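Local coordinates for protein pectate lyase (Paenibacillus sp. 0602, PDB 5GT5) that is a pectate lyase that probably cleaves polygalacturonate and partly methylated pectin by endo-acting elimination, most likely with calcium, at residues Y34-L39 with L58-N63; V52-D57 with S110-A115; T322-I327 with V344-R349. The protein carries 1 engineered substitution. All coordinates share one frame; numbering follows the deposited sequence.

How the contacts relate
Contacts 1 and 2 are neighbours at one end of the parallel beta-helix, their centres about 8 Å apart and their segments alternating along the chain. L58-N63 of contact 1 runs beside S110-A115 of contact 2: L58 N lies 2.8 Å from K111 O, and L60 N 2.9 Å from K113 O, both probable hydrogen bonds. Contact 3 lies on the opposite side of the chain's centre, its own centre about 37 Å from that of contact 1 and about 32 Å from that of contact 2. It is closest to the chemistry, since the side chains of I327 and R276, the probable active-site arginine, are about 5 Å apart. In contact 2 the I112 side chain is about 12 Å from that of D152, a likely calcium ligand.

Contact 1. Residues Y34-L39 with L58-N63; sequences YNATDL and LNLGWN
L60 and L58 reach across from the chain after strand 58-59 and from the strand itself to meet A36 and L39 on the first turn of helix 36-43. The CB of L60 leaves the backbone alongside the helix rather than straight at it; CG then stands anti to the carbonyl carbon (chi1 -59°), and the fork beyond it turns the two methyls inward. CD2 lands on A36, 3.7 Å from its CB, while CD1 touches L39 CD2 at 3.9 Å, the two leucines crossing at about a right angle. Alanine suits position 36 because its single methyl lets the leucine come close to the helix backbone.

L58 splits its methyls between two surfaces. CD2 presses on the backbone before the helix, 3.7 Å from Y34 O and 3.8 Å from N35 CA, and CD1 approaches L39 CD2 at 4.2 Å. V33 and I94 extend this apolar cluster, and F74 covers A36 and L39.

Most of the polar pairing falls within 34-39. N35 is the N-cap: its OD1 accepts from D38 N at 3.0 Å in a nearly straight bond (172°), a task for which a short amide side chain is well fitted. D38 OD2 in turn takes Y34 N at 2.9 Å through its anti lone pair. The exception is Y34 O, beside the L58 methyl, which accepts from N56 ND2.

With no hydrogen bond crossing between the segments, the helix start is held to strand 58-59 and the residue after it by van der Waals contact between leucine methyls, an alanine and the backbone, so the fit depends on shape and not on direction.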
loop_
_atom_site.group_PDB
_atom_site.type_symbol
_atom_site.label_atom_id
_atom_site.label_comp_id
_atom_site.label_asym_id
_atom_site.label_seq_id
_atom_site.Cartn_x
_atom_site.Cartn_y
_atom_site.Cartn_z
ATOM N N TYR A 34 26.596 -12.521 -8.361
ATOM C CA TYR A 34 27.958 -12.242 -8.823
ATOM C C TYR A 34 28.005 -11.848 -10.275
ATOM O O TYR A 34 29.003 -11.291 -10.739
ATOM C CB TYR A 34 28.844 -13.476 -8.615
ATOM C CG TYR A 34 28.933 -13.916 -7.174
ATOM C CD1 TYR A 34 28.020 -14.832 -6.629
ATOM C CD2 TYR A 34 29.937 -13.430 -6.348
ATOM C CE1 TYR A 34 28.112 -15.231 -5.280
ATOM C CE2 TYR A 34 30.016 -13.811 -5.016
ATOM C CZ TYR A 34 29.111 -14.709 -4.492
ATOM O OH TYR A 34 29.200 -15.093 -3.174
ATOM N N ASN A 35 26.931 -12.128 -11.003
ATOM C CA ASN A 35 26.885 -11.887 -12.430
ATOM C C ASN A 35 25.452 -11.724 -12.884
ATOM O O ASN A 35 24.528 -11.835 -12.066
ATOM C CB ASN A 35 27.616 -13.017 -13.170
ATOM C CG ASN A 35 26.990 -14.366 -12.931
ATOM O OD1 ASN A 35 25.786 -14.543 -13.069
ATOM N ND2 ASN A 35 27.825 -15.346 -12.576
ATOM N N ALA A 36 25.269 -11.434 -14.165
ATOM C CA ALA A 36 23.944 -11.133 -14.704
ATOM C C ALA A 36 22.999 -12.325 -14.625
ATOM O O ALA A 36 21.798 -12.158 -14.421
ATOM C CB ALA A 36 24.044 -10.651 -16.133
ATOM N N THR A 37 23.528 -13.540 -14.796
ATOM C CA THR A 37 22.661 -14.725 -14.724
ATOM C C THR A 37 22.085 -14.923 -13.324
ATOM O O THR A 37 20.890 -15.184 -13.186
ATOM C CB THR A 37 23.413 -15.976 -15.151
ATOM O OG1 THR A 37 23.935 -15.772 -16.470
ATOM C CG2 THR A 37 22.475 -17.184 -15.177
ATOM N N ASP A 38 22.922 -14.763 -12.302
ATOM C CA ASP A 38 22.461 -14.783 -10.915
ATOM C C ASP A 38 21.370 -13.753 -10.715
ATOM O O ASP A 38 20.361 -14.038 -10.082
ATOM C CB ASP A 38 23.581 -14.457 -9.924
ATOM C CG ASP A 38 24.713 -15.467 -9.931
ATOM O OD1 ASP A 38 24.528 -16.654 -10.332
ATOM O OD2 ASP A 38 25.804 -15.041 -9.502
ATOM N N LEU A 39 21.540 -12.553 -11.270
ATOM C CA LEU A 39 20.533 -11.519 -11.078
ATOM C C LEU A 39 19.226 -11.899 -11.778
ATOM O O LEU A 39 18.126 -11.707 -11.230
ATOM C CB LEU A 39 21.039 -10.191 -11.625
ATOM C CG LEU A 39 20.170 -8.971 -11.264
ATOM C CD1 LEU A 39 20.110 -8.770 -9.762
ATOM C CD2 LEU A 39 20.738 -7.700 -11.929
ATOM N N LEU A 58 28.364 -4.873 -11.528
ATOM C CA LEU A 58 27.702 -5.640 -12.579
ATOM C C LEU A 58 27.638 -4.875 -13.883
ATOM O O LEU A 58 27.190 -3.702 -13.934
ATOM C CB LEU A 58 26.285 -6.053 -12.164
ATOM C CG LEU A 58 26.148 -6.976 -10.945
ATOM C CD1 LEU A 58 24.683 -7.207 -10.659
ATOM C CD2 LEU A 58 26.862 -8.305 -11.217
ATOM N N ASN A 59 28.099 -5.516 -14.952
ATOM C CA ASN A 59 28.064 -4.949 -16.298
ATOM C C ASN A 59 26.952 -5.634 -17.042
ATOM O O ASN A 59 27.079 -6.795 -17.464
ATOM C CB ASN A 59 29.419 -5.201 -16.957
ATOM C CG ASN A 59 30.504 -4.459 -16.254
ATOM O OD1 ASN A 59 30.419 -3.250 -16.126
ATOM N ND2 ASN A 59 31.487 -5.174 -15.719
ATOM N N LEU A 60 25.826 -4.935 -17.161
ATOM C CA LEU A 60 24.561 -5.586 -17.474
ATOM C C LEU A 60 24.004 -5.270 -18.870
ATOM O O LEU A 60 22.822 -5.465 -19.146
ATOM C CB LEU A 60 23.526 -5.251 -16.376
ATOM C CG LEU A 60 23.917 -5.661 -14.961
ATOM C CD1 LEU A 60 22.856 -5.195 -13.970
ATOM C CD2 LEU A 60 24.110 -7.189 -14.880
ATOM N N GLY A 61 24.861 -4.784 -19.766
ATOM C CA GLY A 61 24.405 -4.517 -21.126
ATOM C C GLY A 61 24.009 -5.770 -21.887
ATOM O O GLY A 61 24.595 -6.841 -21.681
ATOM N N TRP A 62 23.031 -5.630 -22.776
ATOM C CA TRP A 62 22.437 -6.784 -23.463
ATOM C C TRP A 62 23.459 -7.605 -24.257
ATOM O O TRP A 62 23.325 -8.825 -24.327
ATOM C CB TRP A 62 21.314 -6.301 -24.366
ATOM C CG TRP A 62 20.534 -7.376 -25.005
ATOM C CD1 TRP A 62 20.591 -7.746 -26.312
ATOM C CD2 TRP A 62 19.560 -8.212 -24.383
ATOM N NE1 TRP A 62 19.690 -8.764 -26.548
ATOM C CE2 TRP A 62 19.053 -9.069 -25.369
ATOM C CE3 TRP A 62 19.063 -8.325 -23.071
ATOM C CZ2 TRP A 62 18.077 -10.032 -25.095
ATOM C CZ3 TRP A 62 18.095 -9.265 -22.808
ATOM C CH2 TRP A 62 17.609 -10.107 -23.815
ATOM N N ASN A 63 24.479 -6.954 -24.827
ATOM C CA ASN A 63 25.518 -7.671 -25.586
ATOM C C ASN A 63 26.688 -8.223 -24.778
ATOM O O ASN A 63 27.518 -8.957 -25.324
ATOM C CB ASN A 63 26.088 -6.770 -26.692
ATOM C CG ASN A 63 25.030 -6.266 -27.626
ATOM O OD1 ASN A 63 24.051 -6.965 -27.912
ATOM N ND2 ASN A 63 25.213 -5.044 -28.127
#

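Contact 2. Residues V52-D57 with S110-A115; sequences VEIMND and SKIKHA
This is a contact between two bends, D57 lying against S110 and K111 where successive coils of the beta-helix turn: one bend leads from strand 51-54 to strand 58-59, the other follows strand 102-106 and enters strand 111-113. A single direct hydrogen bond spans it. K111 N gives to D57 OD1 at 2.9 Å with an angle of 160° at the hydrogen, meeting the carboxylate from above its plane, 47° out of it. The chi1 of D57 (-63°) sets CG beside its own backbone N and brings OD1 to the backbone N of K111. Nearer the backbone, D57 CA makes a CH...O contact with K111 O at 3.4 Å.

Aspartate suits this bend because its short carboxylate can take the K111 amide, with two lysines nearby. The aliphatic chain of K111 runs alongside D57, pointing the same way, with CB 3.7 Å from OD1, but its ammonium is not in contact: NZ stays 5.2 Å from OD2. K113 is linked through a water that gives to D57 OD2 and weakly takes from K113 NZ, which also has a weak bond to N59 OD1. The two positive charges would probably favour the ionised carboxylate.

S110 is small enough to tuck against the other bend, its OG 3.3 Å from N56 C. A second water joins that OG to D57 OD1, the latter bond weak. Deeper in, I54 CG2 rests on S110 CB at 3.9 Å and more loosely faces I112 CD1. N56 steadies its own bend: ND2 donates to D57 O at 2.9 Å.

Polar groups outside, aliphatic ones inside: such aligned bends between coils are characteristic of the parallel beta-helix of polysaccharide lyase family 1.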
loop_
_atom_site.group_PDB
_atom_site.type_symbol
_atom_site.label_atom_id
_atom_site.label_comp_id
_atom_site.label_asym_id
_atom_site.label_seq_id
_atom_site.Cartn_x
_atom_site.Cartn_y
_atom_site.Cartn_z
ATOM N N VAL A 52 18.318 -9.748 -2.245
ATOM C CA VAL A 52 19.339 -9.875 -3.273
ATOM C C VAL A 52 20.573 -9.074 -2.826
ATOM O O VAL A 52 20.489 -7.834 -2.679
ATOM C CB VAL A 52 18.824 -9.365 -4.649
ATOM C CG1 VAL A 52 19.979 -9.389 -5.666
ATOM C CG2 VAL A 52 17.631 -10.215 -5.135
ATOM N N GLU A 53 21.701 -9.762 -2.562
ATOM C CA GLU A 53 22.960 -9.101 -2.261
ATOM C C GLU A 53 23.820 -9.092 -3.512
ATOM O O GLU A 53 24.284 -10.138 -3.972
ATOM C CB GLU A 53 23.723 -9.769 -1.116
ATOM C CG GLU A 53 24.952 -8.902 -0.723
ATOM C CD GLU A 53 25.818 -9.498 0.352
ATOM O OE1 GLU A 53 25.413 -10.476 1.004
ATOM O OE2 GLU A 53 26.924 -8.956 0.550
ATOM N N ILE A 54 24.015 -7.903 -4.074
ATOM C CA ILE A 54 24.922 -7.706 -5.199
ATOM C C ILE A 54 26.345 -7.742 -4.633
ATOM O O ILE A 54 26.661 -7.001 -3.711
ATOM C CB ILE A 54 24.666 -6.328 -5.841
ATOM C CG1 ILE A 54 23.183 -6.193 -6.206
ATOM C CG2 ILE A 54 25.597 -6.068 -7.037
ATOM C CD1 ILE A 54 22.750 -7.190 -7.220
ATOM N N MET A 55 27.192 -8.622 -5.152
ATOM C CA MET A 55 28.480 -8.901 -4.521
ATOM C C MET A 55 29.631 -8.095 -5.114
ATOM O O MET A 55 30.692 -7.966 -4.486
ATOM C CB MET A 55 28.803 -10.407 -4.654
ATOM C CG MET A 55 27.722 -11.340 -4.064
ATOM S SD MET A 55 27.385 -10.994 -2.349
ATOM C CE MET A 55 28.935 -11.574 -1.610
ATOM N N ASN A 56 29.434 -7.597 -6.324
ATOM C CA ASN A 56 30.486 -6.878 -7.045
ATOM C C ASN A 56 29.835 -6.009 -8.108
ATOM O O ASN A 56 28.625 -6.119 -8.331
ATOM C CB ASN A 56 31.489 -7.868 -7.668
ATOM C CG ASN A 56 30.808 -9.059 -8.355
ATOM O OD1 ASN A 56 30.846 -10.167 -7.831
ATOM N ND2 ASN A 56 30.187 -8.840 -9.518
ATOM N N ASP A 57 30.604 -5.147 -8.763
ATOM C CA ASP A 57 30.062 -4.383 -9.877
ATOM C C ASP A 57 29.458 -5.316 -10.921
ATOM O O ASP A 57 29.991 -6.411 -11.174
ATOM C CB ASP A 57 31.134 -3.527 -10.576
ATOM C CG ASP A 57 31.746 -2.455 -9.686
ATOM O OD1 ASP A 57 31.231 -2.192 -8.583
ATOM O OD2 ASP A 57 32.788 -1.871 -10.104
ATOM N N SER A 110 28.579 -1.455 -4.696
ATOM C CA SER A 110 28.762 -1.979 -6.044
ATOM C C SER A 110 27.982 -1.166 -7.073
ATOM O O SER A 110 26.937 -0.573 -6.771
ATOM C CB SER A 110 28.290 -3.433 -6.119
ATOM O OG SER A 110 29.151 -4.288 -5.345
ATOM N N LYS A 111 28.492 -1.166 -8.296
ATOM C CA LYS A 111 27.924 -0.415 -9.420
ATOM C C LYS A 111 27.045 -1.281 -10.306
ATOM O O LYS A 111 27.355 -2.462 -10.560
ATOM C CB LYS A 111 29.034 0.199 -10.281
ATOM C CG LYS A 111 29.877 1.226 -9.553
ATOM C CD LYS A 111 31.002 1.720 -10.448
ATOM C CE LYS A 111 31.936 2.620 -9.667
ATOM N NZ LYS A 111 32.890 3.311 -10.573
ATOM N N ILE A 112 25.950 -0.700 -10.772
ATOM C CA ILE A 112 25.046 -1.295 -11.752
ATOM C C ILE A 112 25.214 -0.495 -13.034
ATOM O O ILE A 112 24.861 0.694 -13.060
ATOM C CB ILE A 112 23.577 -1.173 -11.294
ATOM C CG1 ILE A 112 23.373 -1.856 -9.926
ATOM C CG2 ILE A 112 22.606 -1.747 -12.332
ATOM C CD1 ILE A 112 23.654 -3.321 -9.945
ATOM N N LYS A 113 25.760 -1.109 -14.083
ATOM C CA LYS A 113 26.120 -0.405 -15.325
ATOM C C LYS A 113 25.399 -0.965 -16.533
ATOM O O LYS A 113 25.194 -2.179 -16.636
ATOM C CB LYS A 113 27.630 -0.481 -15.560
ATOM C CG LYS A 113 28.457 0.257 -14.526
ATOM C CD LYS A 113 29.936 0.355 -14.983
ATOM C CE LYS A 113 30.724 -0.831 -14.510
ATOM N NZ LYS A 113 31.963 -1.092 -15.349
ATOM N N HIS A 114 25.002 -0.065 -17.437
ATOM C CA HIS A 114 24.484 -0.423 -18.764
ATOM C C HIS A 114 23.109 -1.009 -18.707
ATOM O O HIS A 114 22.703 -1.740 -19.613
ATOM C CB HIS A 114 25.449 -1.338 -19.550
ATOM C CG HIS A 114 26.870 -0.893 -19.435
ATOM N ND1 HIS A 114 27.933 -1.773 -19.383
ATOM C CD2 HIS A 114 27.381 0.346 -19.254
ATOM C CE1 HIS A 114 29.053 -1.078 -19.224
ATOM N NE2 HIS A 114 28.746 0.207 -19.155
ATOM N N ALA A 115 22.367 -0.679 -17.651
ATOM C CA ALA A 115 20.990 -1.193 -17.522
ATOM C C ALA A 115 20.052 -0.270 -16.789
ATOM O O ALA A 115 20.419 0.342 -15.784
ATOM C CB ALA A 115 20.934 -2.593 -16.889
HETATM O O HOH W 1 33.117 -1.289 -12.734
HETATM O O HOH W 2 31.971 -3.888 -5.824
#

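Contact 3. Residues T322-I327 with V344-R349; sequences TSNGAI and VQYPVR
S323 meets Q345, just before strand 346-349, and Y346, its first residue, with two acceptors. Its OG, anti to the backbone N (chi1 -165°), takes Q345 N at 2.8 Å in an almost straight bond of 172°, and its carbonyl O takes Y346 N at 2.9 Å nearly head-on. An alanine at this position would remove the hydroxyl and would probably cost the Q345 amide that straight bond, leaving the approach to the strand less firmly held.

Further along, the parallel pairing continues: A326 N gives to P347 O at 2.9 Å from above the carbonyl plane, and A326 O receives R349 N at 2.9 Å. G325 N has only a weak bond to Y346 O, but a water accepts from it at 2.8 Å and donates to A326 O at 3.0 Å. Glycine is called for at 325, since a CB there would collide with P347 O.

The polar side chains find their mates beyond the pair. N324 ND2 gives to D275, while its OD1 lies 3.4 Å from R349 CD; R349 NE is taken by Q352 and Q345 OE1 by R298. I327 packs beside the R349 stem.

Strand 346-349 is the outermost of four parallel strands; such in-register pairing of successive coils is the hallmark of the parallel beta-helix, here flanking the probable active-site residue R276.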
loop_
_atom_site.group_PDB
_atom_site.type_symbol
_atom_site.label_atom_id
_atom_site.label_comp_id
_atom_site.label_asym_id
_atom_site.label_seq_id
_atom_site.Cartn_x
_atom_site.Cartn_y
_atom_site.Cartn_z
ATOM N N THR A 322 19.591 24.163 -18.381
ATOM C CA THR A 322 18.338 24.467 -17.692
ATOM C C THR A 322 18.712 24.654 -16.241
ATOM O O THR A 322 19.667 24.028 -15.757
ATOM C CB THR A 322 17.354 23.321 -17.896
ATOM O OG1 THR A 322 17.046 23.292 -19.300
ATOM C CG2 THR A 322 16.052 23.503 -17.095
ATOM N N SER A 323 18.024 25.569 -15.561
ATOM C CA SER A 323 18.385 25.936 -14.184
ATOM C C SER A 323 17.153 26.005 -13.315
ATOM O O SER A 323 16.752 27.076 -12.853
ATOM C CB SER A 323 19.148 27.271 -14.199
ATOM O OG SER A 323 19.804 27.517 -12.968
ATOM N N ASN A 324 16.534 24.838 -13.132
ATOM C CA ASN A 324 15.333 24.700 -12.343
ATOM C C ASN A 324 15.601 23.931 -11.071
ATOM O O ASN A 324 16.595 23.224 -10.966
ATOM C CB ASN A 324 14.242 23.960 -13.115
ATOM C CG ASN A 324 13.690 24.752 -14.298
ATOM O OD1 ASN A 324 13.883 25.978 -14.416
ATOM N ND2 ASN A 324 12.988 24.033 -15.194
ATOM N N GLY A 325 14.708 24.047 -10.114
ATOM C CA GLY A 325 14.792 23.307 -8.863
ATOM C C GLY A 325 13.603 22.375 -8.686
ATOM O O GLY A 325 13.512 21.331 -9.352
ATOM N N ALA A 326 12.688 22.739 -7.791
ATOM C CA ALA A 326 11.469 21.963 -7.533
ATOM C C ALA A 326 10.323 22.538 -8.360
ATOM O O ALA A 326 10.201 23.774 -8.522
ATOM C CB ALA A 326 11.123 22.033 -6.024
ATOM N N ILE A 327 9.488 21.657 -8.908
ATOM C CA ILE A 327 8.416 22.061 -9.819
ATOM C C ILE A 327 7.138 21.325 -9.428
ATOM O O ILE A 327 7.110 20.088 -9.412
ATOM C CB ILE A 327 8.768 21.693 -11.281
ATOM C CG1 ILE A 327 10.110 22.305 -11.685
ATOM C CG2 ILE A 327 7.693 22.255 -12.223
ATOM C CD1 ILE A 327 11.254 21.321 -11.739
ATOM N N VAL A 344 20.911 27.816 -8.669
ATOM C CA VAL A 344 19.723 27.433 -9.430
ATOM C C VAL A 344 18.913 28.701 -9.660
ATOM O O VAL A 344 18.472 29.342 -8.700
ATOM C CB VAL A 344 18.879 26.392 -8.660
ATOM C CG1 VAL A 344 17.576 26.118 -9.407
ATOM C CG2 VAL A 344 19.683 25.078 -8.458
ATOM N N GLN A 345 18.735 29.082 -10.918
ATOM C CA GLN A 345 18.105 30.370 -11.226
ATOM C C GLN A 345 16.603 30.398 -10.916
ATOM O O GLN A 345 16.060 31.433 -10.490
ATOM C CB GLN A 345 18.356 30.735 -12.685
ATOM C CG GLN A 345 17.835 32.173 -13.020
ATOM C CD GLN A 345 18.351 32.696 -14.341
ATOM O OE1 GLN A 345 19.268 32.133 -14.937
ATOM N NE2 GLN A 345 17.777 33.801 -14.797
ATOM N N TYR A 346 15.919 29.277 -11.153
ATOM C CA TYR A 346 14.469 29.205 -10.985
ATOM C C TYR A 346 14.168 28.065 -10.036
ATOM O O TYR A 346 13.704 27.004 -10.444
ATOM C CB TYR A 346 13.756 28.983 -12.329
ATOM C CG TYR A 346 14.060 30.059 -13.353
ATOM C CD1 TYR A 346 13.448 31.297 -13.267
ATOM C CD2 TYR A 346 14.958 29.832 -14.390
ATOM C CE1 TYR A 346 13.733 32.299 -14.201
ATOM C CE2 TYR A 346 15.241 30.818 -15.330
ATOM C CZ TYR A 346 14.620 32.039 -15.227
ATOM O OH TYR A 346 14.903 33.010 -16.168
ATOM N N PRO A 347 14.431 28.260 -8.744
ATOM C CA PRO A 347 14.339 27.135 -7.800
ATOM C C PRO A 347 12.935 26.619 -7.509
ATOM O O PRO A 347 12.814 25.500 -7.001
ATOM C CB PRO A 347 14.948 27.712 -6.514
ATOM C CG PRO A 347 14.730 29.233 -6.650
ATOM C CD PRO A 347 14.924 29.506 -8.118
ATOM N N VAL A 348 11.918 27.424 -7.779
ATOM C CA VAL A 348 10.564 27.122 -7.339
ATOM C C VAL A 348 9.623 27.447 -8.489
ATOM O O VAL A 348 9.370 28.623 -8.783
ATOM C CB VAL A 348 10.176 27.969 -6.078
ATOM C CG1 VAL A 348 8.787 27.539 -5.563
ATOM C CG2 VAL A 348 11.196 27.807 -4.952
ATOM N N ARG A 349 9.080 26.426 -9.142
ATOM C CA ARG A 349 8.204 26.642 -10.300
ATOM C C ARG A 349 6.868 25.978 -10.079
ATOM O O ARG A 349 6.772 24.918 -9.440
ATOM C CB ARG A 349 8.848 26.112 -11.588
ATOM C CG ARG A 349 10.087 26.880 -11.989
ATOM C CD ARG A 349 10.663 26.350 -13.287
ATOM N NE ARG A 349 9.880 26.817 -14.406
ATOM C CZ ARG A 349 10.057 28.000 -14.999
ATOM N NH1 ARG A 349 11.027 28.817 -14.601
ATOM N NH2 ARG A 349 9.271 28.361 -16.003
HETATM O O HOH W 3 12.131 25.011 -10.447
#